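Local coordinates for protein Nup188 (Myceliophthora thermophila, PDB 4KF8) that probably serves as a scaffold component of the nuclear pore complex and shares structural and functional properties with nuclear transport receptors, at residues A[233-238]-A[308-313]; A[9-14]-A[41-46]; A[96-101]-A[153-158]; A[81-86]-A[129-134]; A[222-227]-A[293-298]. All coordinates share one frame; numbering follows the deposited sequence.

Contact 1: residues A[233-238]-A[308-313]; sequences TIAPEV and RDIPEV
A235 and I310 meet methyl to methyl: the CB of A235 points at the I310 side chain, with CD1 of I310 at 3.6 Å and CG2 at 4.0 Å. I310 can offer both branches because CG2 lies opposite the backbone N while CG1 lies opposite the carbonyl carbon (chi1 -56°), and the chain beyond CG1 is extended. Here the loop after helix 284-303 folds over the N-terminal turn of helix 235-242 in an all-helical domain, and alanine suits that turn, since its small side chain lets the loop come close. P236, one residue on, turns its ring across the same loop. Its CG lies 3.4 Å from the carbonyl O of D309 and 4.2 Å from CG1 of I310, while CB and CA of P236 lie against CD of P311. At the outer end the guanidinium of R308 passes obliquely by T233, NH1 coming to 4.2 Å from CG2. Behind the centre, L299 of helix 284-303 touches A235, and L302 and R303 touch I310. No hydrogen bond joins the two segments, and neither proline has a backbone N-H to give. Holding this loop against the helix start therefore falls to apolar surfaces, with polar R308 and D309 left on the exposed margin.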
# COMPACT_ATOMS: atom_id res chain seq x y z
N THR A 233 13.95 -12.42 13.37
CA THR A 233 13.34 -11.51 14.32
C THR A 233 12.05 -10.96 13.72
O THR A 233 11.61 -11.42 12.67
CB THR A 233 14.29 -10.34 14.65
OG1 THR A 233 15.04 -10.00 13.48
CG2 THR A 233 15.26 -10.74 15.75
N ILE A 234 11.44 -9.99 14.40
CA ILE A 234 10.16 -9.38 14.01
C ILE A 234 8.99 -10.34 13.76
O ILE A 234 7.83 -9.93 13.79
CB ILE A 234 10.27 -8.45 12.78
CG1 ILE A 234 11.70 -7.97 12.58
CG2 ILE A 234 9.34 -7.27 12.94
CD1 ILE A 234 12.25 -8.38 11.25
N ALA A 235 9.29 -11.61 13.50
CA ALA A 235 8.25 -12.63 13.35
C ALA A 235 7.33 -12.73 14.57
O ALA A 235 6.13 -12.91 14.42
CB ALA A 235 8.86 -13.98 13.00
N PRO A 236 7.90 -12.64 15.79
CA PRO A 236 6.96 -12.59 16.91
C PRO A 236 6.15 -11.30 16.93
O PRO A 236 5.06 -11.26 17.50
CB PRO A 236 7.87 -12.66 18.14
CG PRO A 236 9.09 -13.36 17.66
CD PRO A 236 9.28 -12.86 16.26
N GLU A 237 6.67 -10.25 16.31
CA GLU A 237 5.97 -8.97 16.29
C GLU A 237 4.92 -8.92 15.18
O GLU A 237 3.82 -8.40 15.39
CB GLU A 237 6.95 -7.80 16.17
CG GLU A 237 7.90 -7.70 17.35
CD GLU A 237 8.63 -6.37 17.41
OE1 GLU A 237 8.34 -5.49 16.58
OE2 GLU A 237 9.50 -6.22 18.30
N VAL A 238 5.25 -9.46 14.01
CA VAL A 238 4.29 -9.50 12.91
C VAL A 238 3.16 -10.49 13.22
O VAL A 238 2.02 -10.28 12.80
CB VAL A 238 4.95 -9.84 11.55
CG1 VAL A 238 6.04 -8.83 11.23
CG2 VAL A 238 5.52 -11.23 11.55
N ARG A 308 12.97 -19.65 18.70
CA ARG A 308 12.42 -18.43 19.29
C ARG A 308 10.90 -18.46 19.24
O ARG A 308 10.32 -18.99 18.29
CB ARG A 308 12.95 -17.19 18.58
CG ARG A 308 12.85 -15.92 19.40
CD ARG A 308 14.03 -15.00 19.13
NE ARG A 308 14.38 -14.17 20.29
CZ ARG A 308 14.17 -12.86 20.36
NH1 ARG A 308 13.63 -12.21 19.33
NH2 ARG A 308 14.52 -12.19 21.45
N ASP A 309 10.26 -17.89 20.26
CA ASP A 309 8.80 -17.98 20.36
C ASP A 309 8.08 -17.13 19.33
O ASP A 309 7.84 -15.94 19.54
CB ASP A 309 8.33 -17.61 21.77
CG ASP A 309 6.87 -17.96 22.00
OD1 ASP A 309 6.40 -18.96 21.41
OD2 ASP A 309 6.19 -17.24 22.76
N ILE A 310 7.74 -17.75 18.21
CA ILE A 310 6.92 -17.13 17.19
C ILE A 310 5.49 -17.64 17.34
O ILE A 310 5.18 -18.75 16.93
CB ILE A 310 7.42 -17.47 15.77
CG1 ILE A 310 8.89 -17.06 15.62
CG2 ILE A 310 6.57 -16.77 14.73
CD1 ILE A 310 9.47 -17.35 14.26
N PRO A 311 4.62 -16.82 17.95
CA PRO A 311 3.25 -17.21 18.29
C PRO A 311 2.49 -17.75 17.10
O PRO A 311 2.69 -17.28 15.97
CB PRO A 311 2.62 -15.89 18.76
CG PRO A 311 3.77 -15.07 19.22
CD PRO A 311 4.91 -15.42 18.31
N GLU A 312 1.64 -18.74 17.33
CA GLU A 312 0.80 -19.27 16.27
C GLU A 312 -0.30 -18.27 15.93
O GLU A 312 -0.82 -17.59 16.81
CB GLU A 312 0.21 -20.63 16.68
CG GLU A 312 1.26 -21.64 17.12
CD GLU A 312 0.74 -23.07 17.09
OE1 GLU A 312 0.65 -23.64 15.99
OE2 GLU A 312 0.43 -23.61 18.17
N VAL A 313 -0.64 -18.19 14.65
CA VAL A 313 -1.68 -17.27 14.21
C VAL A 313 -2.90 -18.06 13.74
O VAL A 313 -2.79 -18.90 12.84
CB VAL A 313 -1.19 -16.37 13.06
CG1 VAL A 313 -2.17 -15.24 12.82
CG2 VAL A 313 0.18 -15.82 13.37

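Contact 2: residues A[9-14]-A[41-46]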
# COMPACT_ATOMS: atom_id res chain seq x y z
N GLN A 9 16.54 15.87 -19.83
CA GLN A 9 16.59 17.32 -19.89
C GLN A 9 15.24 17.91 -19.53
O GLN A 9 15.14 19.04 -19.03
CB GLN A 9 17.01 17.79 -21.29
CG GLN A 9 18.46 17.52 -21.64
CD GLN A 9 18.77 17.84 -23.09
OE1 GLN A 9 17.90 17.79 -23.95
NE2 GLN A 9 20.03 18.18 -23.36
N LEU A 10 14.18 17.15 -19.78
CA LEU A 10 12.84 17.56 -19.41
C LEU A 10 12.70 17.47 -17.90
O LEU A 10 12.07 18.30 -17.26
CB LEU A 10 11.80 16.68 -20.10
CG LEU A 10 10.33 16.97 -19.80
CD1 LEU A 10 9.97 18.41 -20.16
CD2 LEU A 10 9.45 15.99 -20.56
N LEU A 11 13.32 16.43 -17.33
CA LEU A 11 13.29 16.21 -15.89
C LEU A 11 14.07 17.29 -15.16
O LEU A 11 13.66 17.76 -14.10
CB LEU A 11 13.86 14.83 -15.57
CG LEU A 11 13.80 14.34 -14.12
CD1 LEU A 11 12.37 14.33 -13.60
CD2 LEU A 11 14.40 12.96 -14.02
N SER A 12 15.21 17.68 -15.73
CA SER A 12 16.03 18.75 -15.17
C SER A 12 15.26 20.06 -15.14
O SER A 12 15.27 20.77 -14.13
CB SER A 12 17.31 18.95 -15.99
OG SER A 12 18.12 17.79 -15.97
N LEU A 13 14.61 20.38 -16.25
CA LEU A 13 13.91 21.65 -16.40
C LEU A 13 12.70 21.74 -15.48
O LEU A 13 12.42 22.79 -14.90
CB LEU A 13 13.48 21.84 -17.86
CG LEU A 13 12.76 23.14 -18.22
CD1 LEU A 13 13.66 24.34 -18.03
CD2 LEU A 13 12.25 23.06 -19.64
N VAL A 14 11.98 20.63 -15.34
CA VAL A 14 10.81 20.58 -14.47
C VAL A 14 11.22 20.67 -13.01
O VAL A 14 10.59 21.37 -12.22
CB VAL A 14 9.97 19.30 -14.71
CG1 VAL A 14 8.96 19.10 -13.59
CG2 VAL A 14 9.28 19.38 -16.06
N PHE A 41 5.14 14.10 -11.99
CA PHE A 41 4.67 12.72 -11.98
C PHE A 41 4.59 12.10 -13.38
O PHE A 41 4.93 10.94 -13.57
CB PHE A 41 3.31 12.62 -11.30
CG PHE A 41 2.75 11.22 -11.25
CD1 PHE A 41 3.09 10.37 -10.22
CD2 PHE A 41 1.90 10.76 -12.24
CE1 PHE A 41 2.58 9.08 -10.18
CE2 PHE A 41 1.40 9.47 -12.20
CZ PHE A 41 1.74 8.64 -11.17
N VAL A 42 4.13 12.88 -14.35
CA VAL A 42 4.04 12.41 -15.73
C VAL A 42 5.43 12.12 -16.30
O VAL A 42 5.67 11.05 -16.86
CB VAL A 42 3.29 13.41 -16.63
CG1 VAL A 42 3.51 13.09 -18.09
CG2 VAL A 42 1.80 13.41 -16.30
N VAL A 43 6.35 13.07 -16.13
CA VAL A 43 7.73 12.91 -16.58
C VAL A 43 8.40 11.70 -15.94
O VAL A 43 9.04 10.90 -16.63
CB VAL A 43 8.57 14.17 -16.27
CG1 VAL A 43 10.02 13.95 -16.70
CG2 VAL A 43 7.99 15.39 -16.95
N LEU A 44 8.25 11.57 -14.63
CA LEU A 44 8.83 10.46 -13.88
C LEU A 44 8.33 9.10 -14.36
O LEU A 44 9.10 8.16 -14.50
CB LEU A 44 8.57 10.62 -12.38
CG LEU A 44 9.45 11.62 -11.64
CD1 LEU A 44 8.87 11.93 -10.27
CD2 LEU A 44 10.86 11.08 -11.51
N ARG A 45 7.02 9.00 -14.59
CA ARG A 45 6.45 7.79 -15.18
C ARG A 45 6.96 7.63 -16.60
O ARG A 45 7.09 6.52 -17.10
CB ARG A 45 4.93 7.85 -15.16
CG ARG A 45 4.31 7.65 -13.79
CD ARG A 45 4.58 6.25 -13.28
NE ARG A 45 4.09 6.04 -11.92
CZ ARG A 45 4.49 5.05 -11.14
NH1 ARG A 45 5.40 4.18 -11.57
NH2 ARG A 45 4.00 4.92 -9.91
N GLY A 46 7.25 8.75 -17.25
CA GLY A 46 7.74 8.74 -18.61
C GLY A 46 9.19 8.31 -18.69
O GLY A 46 9.71 8.04 -19.78
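V43 spreads its two methyls toward helix 7-20 because CG1 stands opposite its backbone N (chi1 178°) and CG2 opposite its carbonyl carbon. L10 and L11 both swing CG away from their own backbone N, and so each sends a branch to a different methyl of V43. CD2 of L10 lies 3.9 Å from CG2 of V43, and CD1 of L11 lies at the same 3.9 Å from CG1. Both leucines slant past the valine rather than meeting it end on. V14, one helical turn after L10, adds its CG2 at 4.3 Å from CG2 of V43, so this methyl sits between residues i and i+4 of the facing helix. The two helical segments run nearly antiparallel, their axes at 155° and 10.0 Å apart: a helical hairpin, built from helix 7-20 and helix 30-46, of the kind repeated in alpha-helical solenoids such as nuclear transport receptors. A beta-branched valine fits at the centre, since its short, wide side chain fills the space between the helices without pushing them apart. L11 and L44, longer and directed more to the side, work at the flank. L44 directs CD2 to CD1 of L11, 4.1 Å away, the two side chains crossing at about a right angle. L44 also touches I107 and A110 of helix 98-113, and L11 touches L69 of helix 67-84, which extends the apolar layer from the hairpin into the next helices.

Contact 3: residues A[96-101]-A[153-158]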
# COMPACT_ATOMS: atom_id res chain seq x y z
N THR A 96 -4.46 23.22 2.02
CA THR A 96 -3.91 21.92 1.67
C THR A 96 -4.95 20.84 1.91
O THR A 96 -5.80 20.96 2.80
CB THR A 96 -2.65 21.59 2.47
OG1 THR A 96 -2.97 21.54 3.87
CG2 THR A 96 -1.58 22.64 2.23
N THR A 97 -4.89 19.79 1.11
CA THR A 97 -5.86 18.71 1.18
C THR A 97 -5.14 17.37 1.28
O THR A 97 -3.95 17.28 1.00
CB THR A 97 -6.80 18.73 -0.05
OG1 THR A 97 -6.02 18.64 -1.26
CG2 THR A 97 -7.62 20.01 -0.08
N PRO A 98 -5.86 16.32 1.71
CA PRO A 98 -5.34 14.95 1.69
C PRO A 98 -4.76 14.56 0.33
O PRO A 98 -3.74 13.88 0.28
CB PRO A 98 -6.59 14.10 1.98
CG PRO A 98 -7.72 15.07 2.25
CD PRO A 98 -7.10 16.40 2.50
N GLU A 99 -5.40 15.00 -0.75
CA GLU A 99 -4.99 14.63 -2.10
C GLU A 99 -3.64 15.20 -2.48
O GLU A 99 -3.00 14.74 -3.43
CB GLU A 99 -6.05 15.06 -3.13
CG GLU A 99 -7.40 14.38 -2.97
CD GLU A 99 -8.21 14.95 -1.82
OE1 GLU A 99 -7.76 15.93 -1.20
OE2 GLU A 99 -9.30 14.41 -1.53
N ASP A 100 -3.20 16.21 -1.74
CA ASP A 100 -1.86 16.76 -1.93
C ASP A 100 -0.84 15.74 -1.43
O ASP A 100 0.20 15.55 -2.05
CB ASP A 100 -1.71 18.09 -1.19
CG ASP A 100 -2.50 19.21 -1.83
OD1 ASP A 100 -2.50 19.31 -3.08
OD2 ASP A 100 -3.13 20.00 -1.10
N LEU A 101 -1.15 15.10 -0.31
CA LEU A 101 -0.29 14.06 0.24
C LEU A 101 -0.27 12.85 -0.68
O LEU A 101 0.79 12.28 -0.94
CB LEU A 101 -0.75 13.66 1.64
CG LEU A 101 -0.02 12.51 2.33
CD1 LEU A 101 1.48 12.72 2.30
CD2 LEU A 101 -0.51 12.33 3.76
N PRO A 153 -10.93 7.69 8.62
CA PRO A 153 -9.54 8.09 8.88
C PRO A 153 -8.76 8.16 7.58
O PRO A 153 -7.96 7.27 7.30
CB PRO A 153 -9.01 6.95 9.75
CG PRO A 153 -10.22 6.29 10.31
CD PRO A 153 -11.24 6.39 9.24
N ILE A 154 -8.99 9.20 6.79
CA ILE A 154 -8.34 9.36 5.49
C ILE A 154 -6.83 9.44 5.60
O ILE A 154 -6.11 8.97 4.72
CB ILE A 154 -8.87 10.60 4.74
CG1 ILE A 154 -8.93 11.80 5.68
CG2 ILE A 154 -10.24 10.32 4.13
CD1 ILE A 154 -8.19 13.01 5.18
N TYR A 155 -6.34 10.05 6.68
CA TYR A 155 -4.90 10.21 6.87
C TYR A 155 -4.24 8.93 7.37
O TYR A 155 -3.02 8.80 7.33
CB TYR A 155 -4.60 11.38 7.81
CG TYR A 155 -4.59 12.72 7.11
CD1 TYR A 155 -3.63 13.01 6.15
CD2 TYR A 155 -5.54 13.69 7.40
CE1 TYR A 155 -3.61 14.22 5.50
CE2 TYR A 155 -5.53 14.91 6.76
CZ TYR A 155 -4.56 15.18 5.81
OH TYR A 155 -4.54 16.39 5.16
N GLY A 156 -5.06 8.00 7.84
CA GLY A 156 -4.56 6.71 8.28
C GLY A 156 -3.98 5.94 7.11
O GLY A 156 -2.83 5.51 7.14
N GLU A 157 -4.79 5.77 6.07
CA GLU A 157 -4.38 5.02 4.89
C GLU A 157 -3.27 5.73 4.12
O GLU A 157 -2.39 5.09 3.56
CB GLU A 157 -5.57 4.78 3.97
CG GLU A 157 -5.27 3.78 2.87
CD GLU A 157 -6.32 3.77 1.78
OE1 GLU A 157 -6.96 4.82 1.57
OE2 GLU A 157 -6.50 2.72 1.13
N LEU A 158 -3.31 7.06 4.10
CA LEU A 158 -2.34 7.84 3.36
C LEU A 158 -0.96 7.74 3.98
O LEU A 158 0.05 7.67 3.28
CB LEU A 158 -2.77 9.30 3.27
CG LEU A 158 -4.00 9.56 2.39
CD1 LEU A 158 -4.44 11.01 2.48
CD2 LEU A 158 -3.70 9.18 0.95
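P98 and I154 supply the first apolar pairing, CG of the proline ring lying 3.6 Å from CD1 of the isoleucine, which slants across it. The same proline presents CB to CD1 of L158 at 3.8 Å. L101, one turn further along, runs past L158 in the opposite direction and brings CD2 to 3.8 Å from CB of that residue. Leucine at 101 reaches this far because its CG is turned away from the backbone N (chi1 175°). The aromatic contacts come from Y155. Its side chain and that of P98 cross at about a right angle, OH of Y155 standing 3.7 Å from CD of P98, while CD2 of L101 meets the tyrosine ring at its edge, near the plane, 4.0 Å from CD1. Were Y155 cut back to alanine, a gap would probably open between P98 and L101, and the CD2 methyl of L101 would lose its aromatic neighbour. These side chains join the first turns of helix 98-113 and helix 154-167, two members of the all-helical stack that makes up the C-terminal domain of Nup188; L140 of helix 134-143 touches both L101 and Y155 and extends the apolar layer. No hydrogen bond joins the two segments, and the polar bonding beside the contact is made inside 96-101. D100 turns back so that OD2 accepts the N-H of T97 at 2.8 Å, a fairly straight bond of 162° that fixes the chain as it enters the helix. The other carboxylate oxygen, OD1, makes a salt bridge to R34 of helix 30-46.

Contact 4: residues A[81-86]-A[129-134]; sequences SFRNLA and SSHNVL
R83 lays the aliphatic part of its side chain against H131, CG coming to 3.4 Å from ND1 and CD to 3.7 Å from CB of the histidine. Bends at chi2 and chi3 (-82° and -71°) fold the arginine over the chain, so that CD also lies beside the backbone N of N132. Deeper in, F82 points its ring edge at V133, CE2 meeting the carbonyl O at 3.5 Å. A flat phenylalanine suits this buried place, as it offers a thin edge to the backbone. On the more exposed side CB of N132 lies over one face of the R83 guanidinium, near the rim, and the amide is tilted 44° to that plane. NH1 of R83 and ND2 of N132, both donors, come to 3.4 Å without bonding, so no hydrogen bond holds this edge. With a small, uncharged alanine in place of R83, H131 and N132 would probably lose their cover, leaving the histidine ring freer to turn. The contact sets the end of helix 67-84 against the turn between helix 121-130 and helix 134-143. Beneath it F82 reaches L101 of helix 98-113 and L162 of helix 154-167, while H131 leans back on D75 and A79 of helix 67-84.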
# COMPACT_ATOMS: atom_id res chain seq x y z
N SER A 81 8.13 18.21 1.14
CA SER A 81 6.70 18.51 1.02
C SER A 81 5.88 17.83 2.11
O SER A 81 4.96 18.44 2.67
CB SER A 81 6.18 18.13 -0.36
OG SER A 81 6.73 18.98 -1.36
N PHE A 82 6.21 16.58 2.42
CA PHE A 82 5.50 15.84 3.46
C PHE A 82 5.66 16.51 4.82
O PHE A 82 4.74 16.51 5.64
CB PHE A 82 5.98 14.39 3.53
CG PHE A 82 5.34 13.59 4.63
CD1 PHE A 82 4.02 13.18 4.53
CD2 PHE A 82 6.05 13.28 5.78
CE1 PHE A 82 3.43 12.46 5.55
CE2 PHE A 82 5.45 12.56 6.80
CZ PHE A 82 4.14 12.15 6.68
N ARG A 83 6.84 17.07 5.06
CA ARG A 83 7.12 17.84 6.26
C ARG A 83 6.12 18.99 6.41
O ARG A 83 5.64 19.27 7.50
CB ARG A 83 8.54 18.40 6.22
CG ARG A 83 9.62 17.34 6.15
CD ARG A 83 9.94 16.79 7.53
NE ARG A 83 10.65 17.76 8.36
CZ ARG A 83 10.17 18.28 9.48
NH1 ARG A 83 8.97 17.91 9.93
NH2 ARG A 83 10.89 19.16 10.17
N ASN A 84 5.82 19.64 5.29
CA ASN A 84 4.87 20.75 5.29
C ASN A 84 3.43 20.27 5.45
O ASN A 84 2.60 20.98 6.01
CB ASN A 84 5.01 21.57 4.00
CG ASN A 84 6.41 22.13 3.81
OD1 ASN A 84 7.37 21.63 4.40
ND2 ASN A 84 6.53 23.16 2.99
N LEU A 85 3.15 19.06 4.98
CA LEU A 85 1.79 18.53 4.97
C LEU A 85 1.21 18.24 6.35
O LEU A 85 0.06 17.83 6.48
CB LEU A 85 1.70 17.28 4.08
CG LEU A 85 0.98 17.44 2.74
CD1 LEU A 85 -0.51 17.65 2.96
CD2 LEU A 85 1.58 18.59 1.95
N ALA A 86 2.01 18.45 7.39
CA ALA A 86 1.51 18.36 8.76
C ALA A 86 0.86 19.69 9.15
O ALA A 86 0.60 19.95 10.32
CB ALA A 86 2.63 18.00 9.72
N SER A 129 15.44 9.65 6.35
CA SER A 129 15.81 9.84 7.75
C SER A 129 16.27 11.26 8.11
O SER A 129 16.09 11.71 9.24
CB SER A 129 16.87 8.81 8.17
OG SER A 129 17.96 8.78 7.25
N SER A 130 16.87 11.95 7.14
CA SER A 130 17.32 13.33 7.36
C SER A 130 16.16 14.22 7.80
O SER A 130 16.22 14.84 8.86
CB SER A 130 17.97 13.90 6.10
OG SER A 130 19.09 13.12 5.71
N HIS A 131 15.12 14.29 6.99
CA HIS A 131 13.88 14.94 7.41
C HIS A 131 13.19 14.09 8.46
O HIS A 131 13.67 13.02 8.85
CB HIS A 131 12.96 15.16 6.21
CG HIS A 131 13.36 16.32 5.35
ND1 HIS A 131 12.96 17.61 5.61
CD2 HIS A 131 14.13 16.38 4.24
CE1 HIS A 131 13.47 18.42 4.70
NE2 HIS A 131 14.18 17.70 3.86
N ASN A 132 12.04 14.57 8.93
CA ASN A 132 11.29 13.89 9.98
C ASN A 132 10.57 12.63 9.48
O ASN A 132 10.67 11.57 10.09
CB ASN A 132 10.31 14.85 10.65
CG ASN A 132 10.85 15.40 11.96
OD1 ASN A 132 12.00 15.15 12.33
ND2 ASN A 132 10.02 16.15 12.67
N VAL A 133 9.86 12.79 8.37
CA VAL A 133 9.27 11.69 7.59
C VAL A 133 8.59 10.54 8.35
O VAL A 133 7.53 10.73 8.92
CB VAL A 133 10.23 11.17 6.48
CG1 VAL A 133 10.43 12.25 5.42
CG2 VAL A 133 11.58 10.72 7.05
N LEU A 134 9.19 9.34 8.32
CA LEU A 134 8.58 8.16 8.92
C LEU A 134 8.18 8.34 10.38
O LEU A 134 7.18 7.78 10.84
CB LEU A 134 9.43 6.89 8.73
CG LEU A 134 10.96 6.87 8.71
CD1 LEU A 134 11.46 5.51 9.16
CD2 LEU A 134 11.50 7.17 7.32

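Contact 5: residues A[222-227]-A[293-298]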
# COMPACT_ATOMS: atom_id res chain seq x y z
N LEU A 222 2.77 -4.21 4.22
CA LEU A 222 3.84 -3.74 5.08
C LEU A 222 4.52 -4.92 5.77
O LEU A 222 5.74 -5.01 5.79
CB LEU A 222 3.31 -2.75 6.13
CG LEU A 222 3.53 -1.26 5.86
CD1 LEU A 222 2.70 -0.41 6.81
CD2 LEU A 222 5.00 -0.90 5.98
N LEU A 223 3.72 -5.82 6.32
CA LEU A 223 4.24 -6.98 7.04
C LEU A 223 5.05 -7.91 6.14
O LEU A 223 6.03 -8.51 6.57
CB LEU A 223 3.10 -7.76 7.71
CG LEU A 223 2.29 -7.01 8.77
CD1 LEU A 223 1.26 -7.93 9.39
CD2 LEU A 223 3.20 -6.42 9.84
N LEU A 224 4.62 -8.03 4.89
CA LEU A 224 5.31 -8.86 3.91
C LEU A 224 6.69 -8.29 3.60
O LEU A 224 7.61 -9.03 3.26
CB LEU A 224 4.50 -8.96 2.62
CG LEU A 224 3.16 -9.69 2.65
CD1 LEU A 224 2.24 -9.13 1.59
CD2 LEU A 224 3.37 -11.17 2.43
N ASN A 225 6.81 -6.97 3.70
CA ASN A 225 8.06 -6.29 3.40
C ASN A 225 8.98 -6.19 4.62
O ASN A 225 10.19 -6.29 4.50
CB ASN A 225 7.79 -4.90 2.83
CG ASN A 225 7.23 -4.95 1.43
OD1 ASN A 225 7.52 -5.86 0.66
ND2 ASN A 225 6.42 -3.96 1.08
N ILE A 226 8.38 -5.99 5.79
CA ILE A 226 9.13 -5.90 7.04
C ILE A 226 9.88 -7.21 7.32
O ILE A 226 10.92 -7.23 7.98
CB ILE A 226 8.23 -5.46 8.22
CG1 ILE A 226 7.80 -4.00 8.04
CG2 ILE A 226 8.93 -5.62 9.56
CD1 ILE A 226 7.04 -3.43 9.22
N LEU A 227 9.37 -8.31 6.77
CA LEU A 227 10.09 -9.57 6.80
C LEU A 227 11.22 -9.60 5.77
O LEU A 227 11.58 -10.65 5.25
CB LEU A 227 9.15 -10.76 6.58
CG LEU A 227 8.06 -10.99 7.63
CD1 LEU A 227 7.59 -12.44 7.62
CD2 LEU A 227 8.52 -10.58 9.02
N ALA A 293 -1.85 -15.65 3.39
CA ALA A 293 -1.38 -16.99 3.06
C ALA A 293 0.15 -17.04 3.06
O ALA A 293 0.75 -18.02 3.51
CB ALA A 293 -1.93 -17.44 1.72
N LEU A 294 0.77 -15.97 2.57
CA LEU A 294 2.23 -15.86 2.56
C LEU A 294 2.79 -15.65 3.96
O LEU A 294 3.78 -16.26 4.34
CB LEU A 294 2.68 -14.73 1.64
CG LEU A 294 2.70 -15.04 0.15
CD1 LEU A 294 3.11 -13.80 -0.65
CD2 LEU A 294 3.65 -16.20 -0.13
N LEU A 295 2.15 -14.77 4.72
CA LEU A 295 2.59 -14.46 6.08
C LEU A 295 2.57 -15.70 6.96
O LEU A 295 3.58 -16.06 7.57
CB LEU A 295 1.74 -13.35 6.69
CG LEU A 295 1.92 -11.96 6.07
CD1 LEU A 295 1.05 -10.92 6.76
CD2 LEU A 295 3.39 -11.56 6.11
N THR A 296 1.42 -16.37 7.02
CA THR A 296 1.25 -17.54 7.87
C THR A 296 2.13 -18.72 7.46
O THR A 296 2.51 -19.53 8.31
CB THR A 296 -0.22 -17.99 7.92
OG1 THR A 296 -0.69 -18.20 6.58
CG2 THR A 296 -1.08 -16.93 8.59
N ARG A 297 2.44 -18.82 6.18
CA ARG A 297 3.33 -19.88 5.71
C ARG A 297 4.78 -19.57 6.07
O ARG A 297 5.49 -20.42 6.60
CB ARG A 297 3.20 -20.11 4.21
CG ARG A 297 4.07 -21.25 3.71
CD ARG A 297 3.96 -21.46 2.20
NE ARG A 297 4.42 -20.29 1.46
CZ ARG A 297 5.69 -20.09 1.10
NH1 ARG A 297 6.62 -20.97 1.43
NH2 ARG A 297 6.02 -19.00 0.42
N VAL A 298 5.21 -18.35 5.77
CA VAL A 298 6.57 -17.93 6.09
C VAL A 298 6.81 -17.98 7.60
O VAL A 298 7.86 -18.44 8.05
CB VAL A 298 6.88 -16.52 5.54
CG1 VAL A 298 8.20 -16.00 6.09
CG2 VAL A 298 6.91 -16.54 4.03
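L295 projects from helix 284-303 as a forked bump whose two methyls reach into the hollow between L223 and L224. CD1 takes the L223 side, 3.9 Å from CB, and CD2 takes the L224 side, 3.7 Å from CD2 of that leucine. The fork straddles the facing backbone closely enough that CD2 of L295 also lies 3.9 Å from the N of L224. In return L224 sends CD2 into the notch between L294 and L295, where it meets CB of L294 at 3.7 Å. L224 reaches there with CG opposite its carbonyl carbon (chi1 -67°), although its CB does not point straight at the other helix. These leucine pairs cross at about right angles; L224 drops its branch beside the stem of L294, and L295 beside that of L223. Leucines from both sides together fill the 10.2 Å between the short axes. At the end of helix 206-226 the fit changes: L227 and V298 reach toward each other tip to tip, CD1 to CG1 at 3.9 Å, the shorter valine facing the longer leucine. The helices run roughly parallel, 36° apart, side by side in what is probably a solenoid-like all-helical domain. Helix 235-242 covers one side, V238 touching L223 and L227 while L242 touches L223 and L295. V377 of helix 362-378 packs on L294, and helix 154-167 lies behind L222 and N225.

From the N terminus, contact 2 comes first, closing the short loop that pairs helix 7-20 with helix 30-46. Contact 4 then opens at the end of helix 67-84 and closes at 129-134, but contact 3 opens at 96-101 before that and closes at 153-158, so the two cross; they also touch. After both have closed, contact 5 joins helix 206-226 to helix 284-303, and contact 1 crosses it, running from the start of helix 235-242 to the loop at 308-313. These two contacts touch as well. Contacts 1 and 2 lie on opposite sides of the chain's centre, their own centres 44 Å apart.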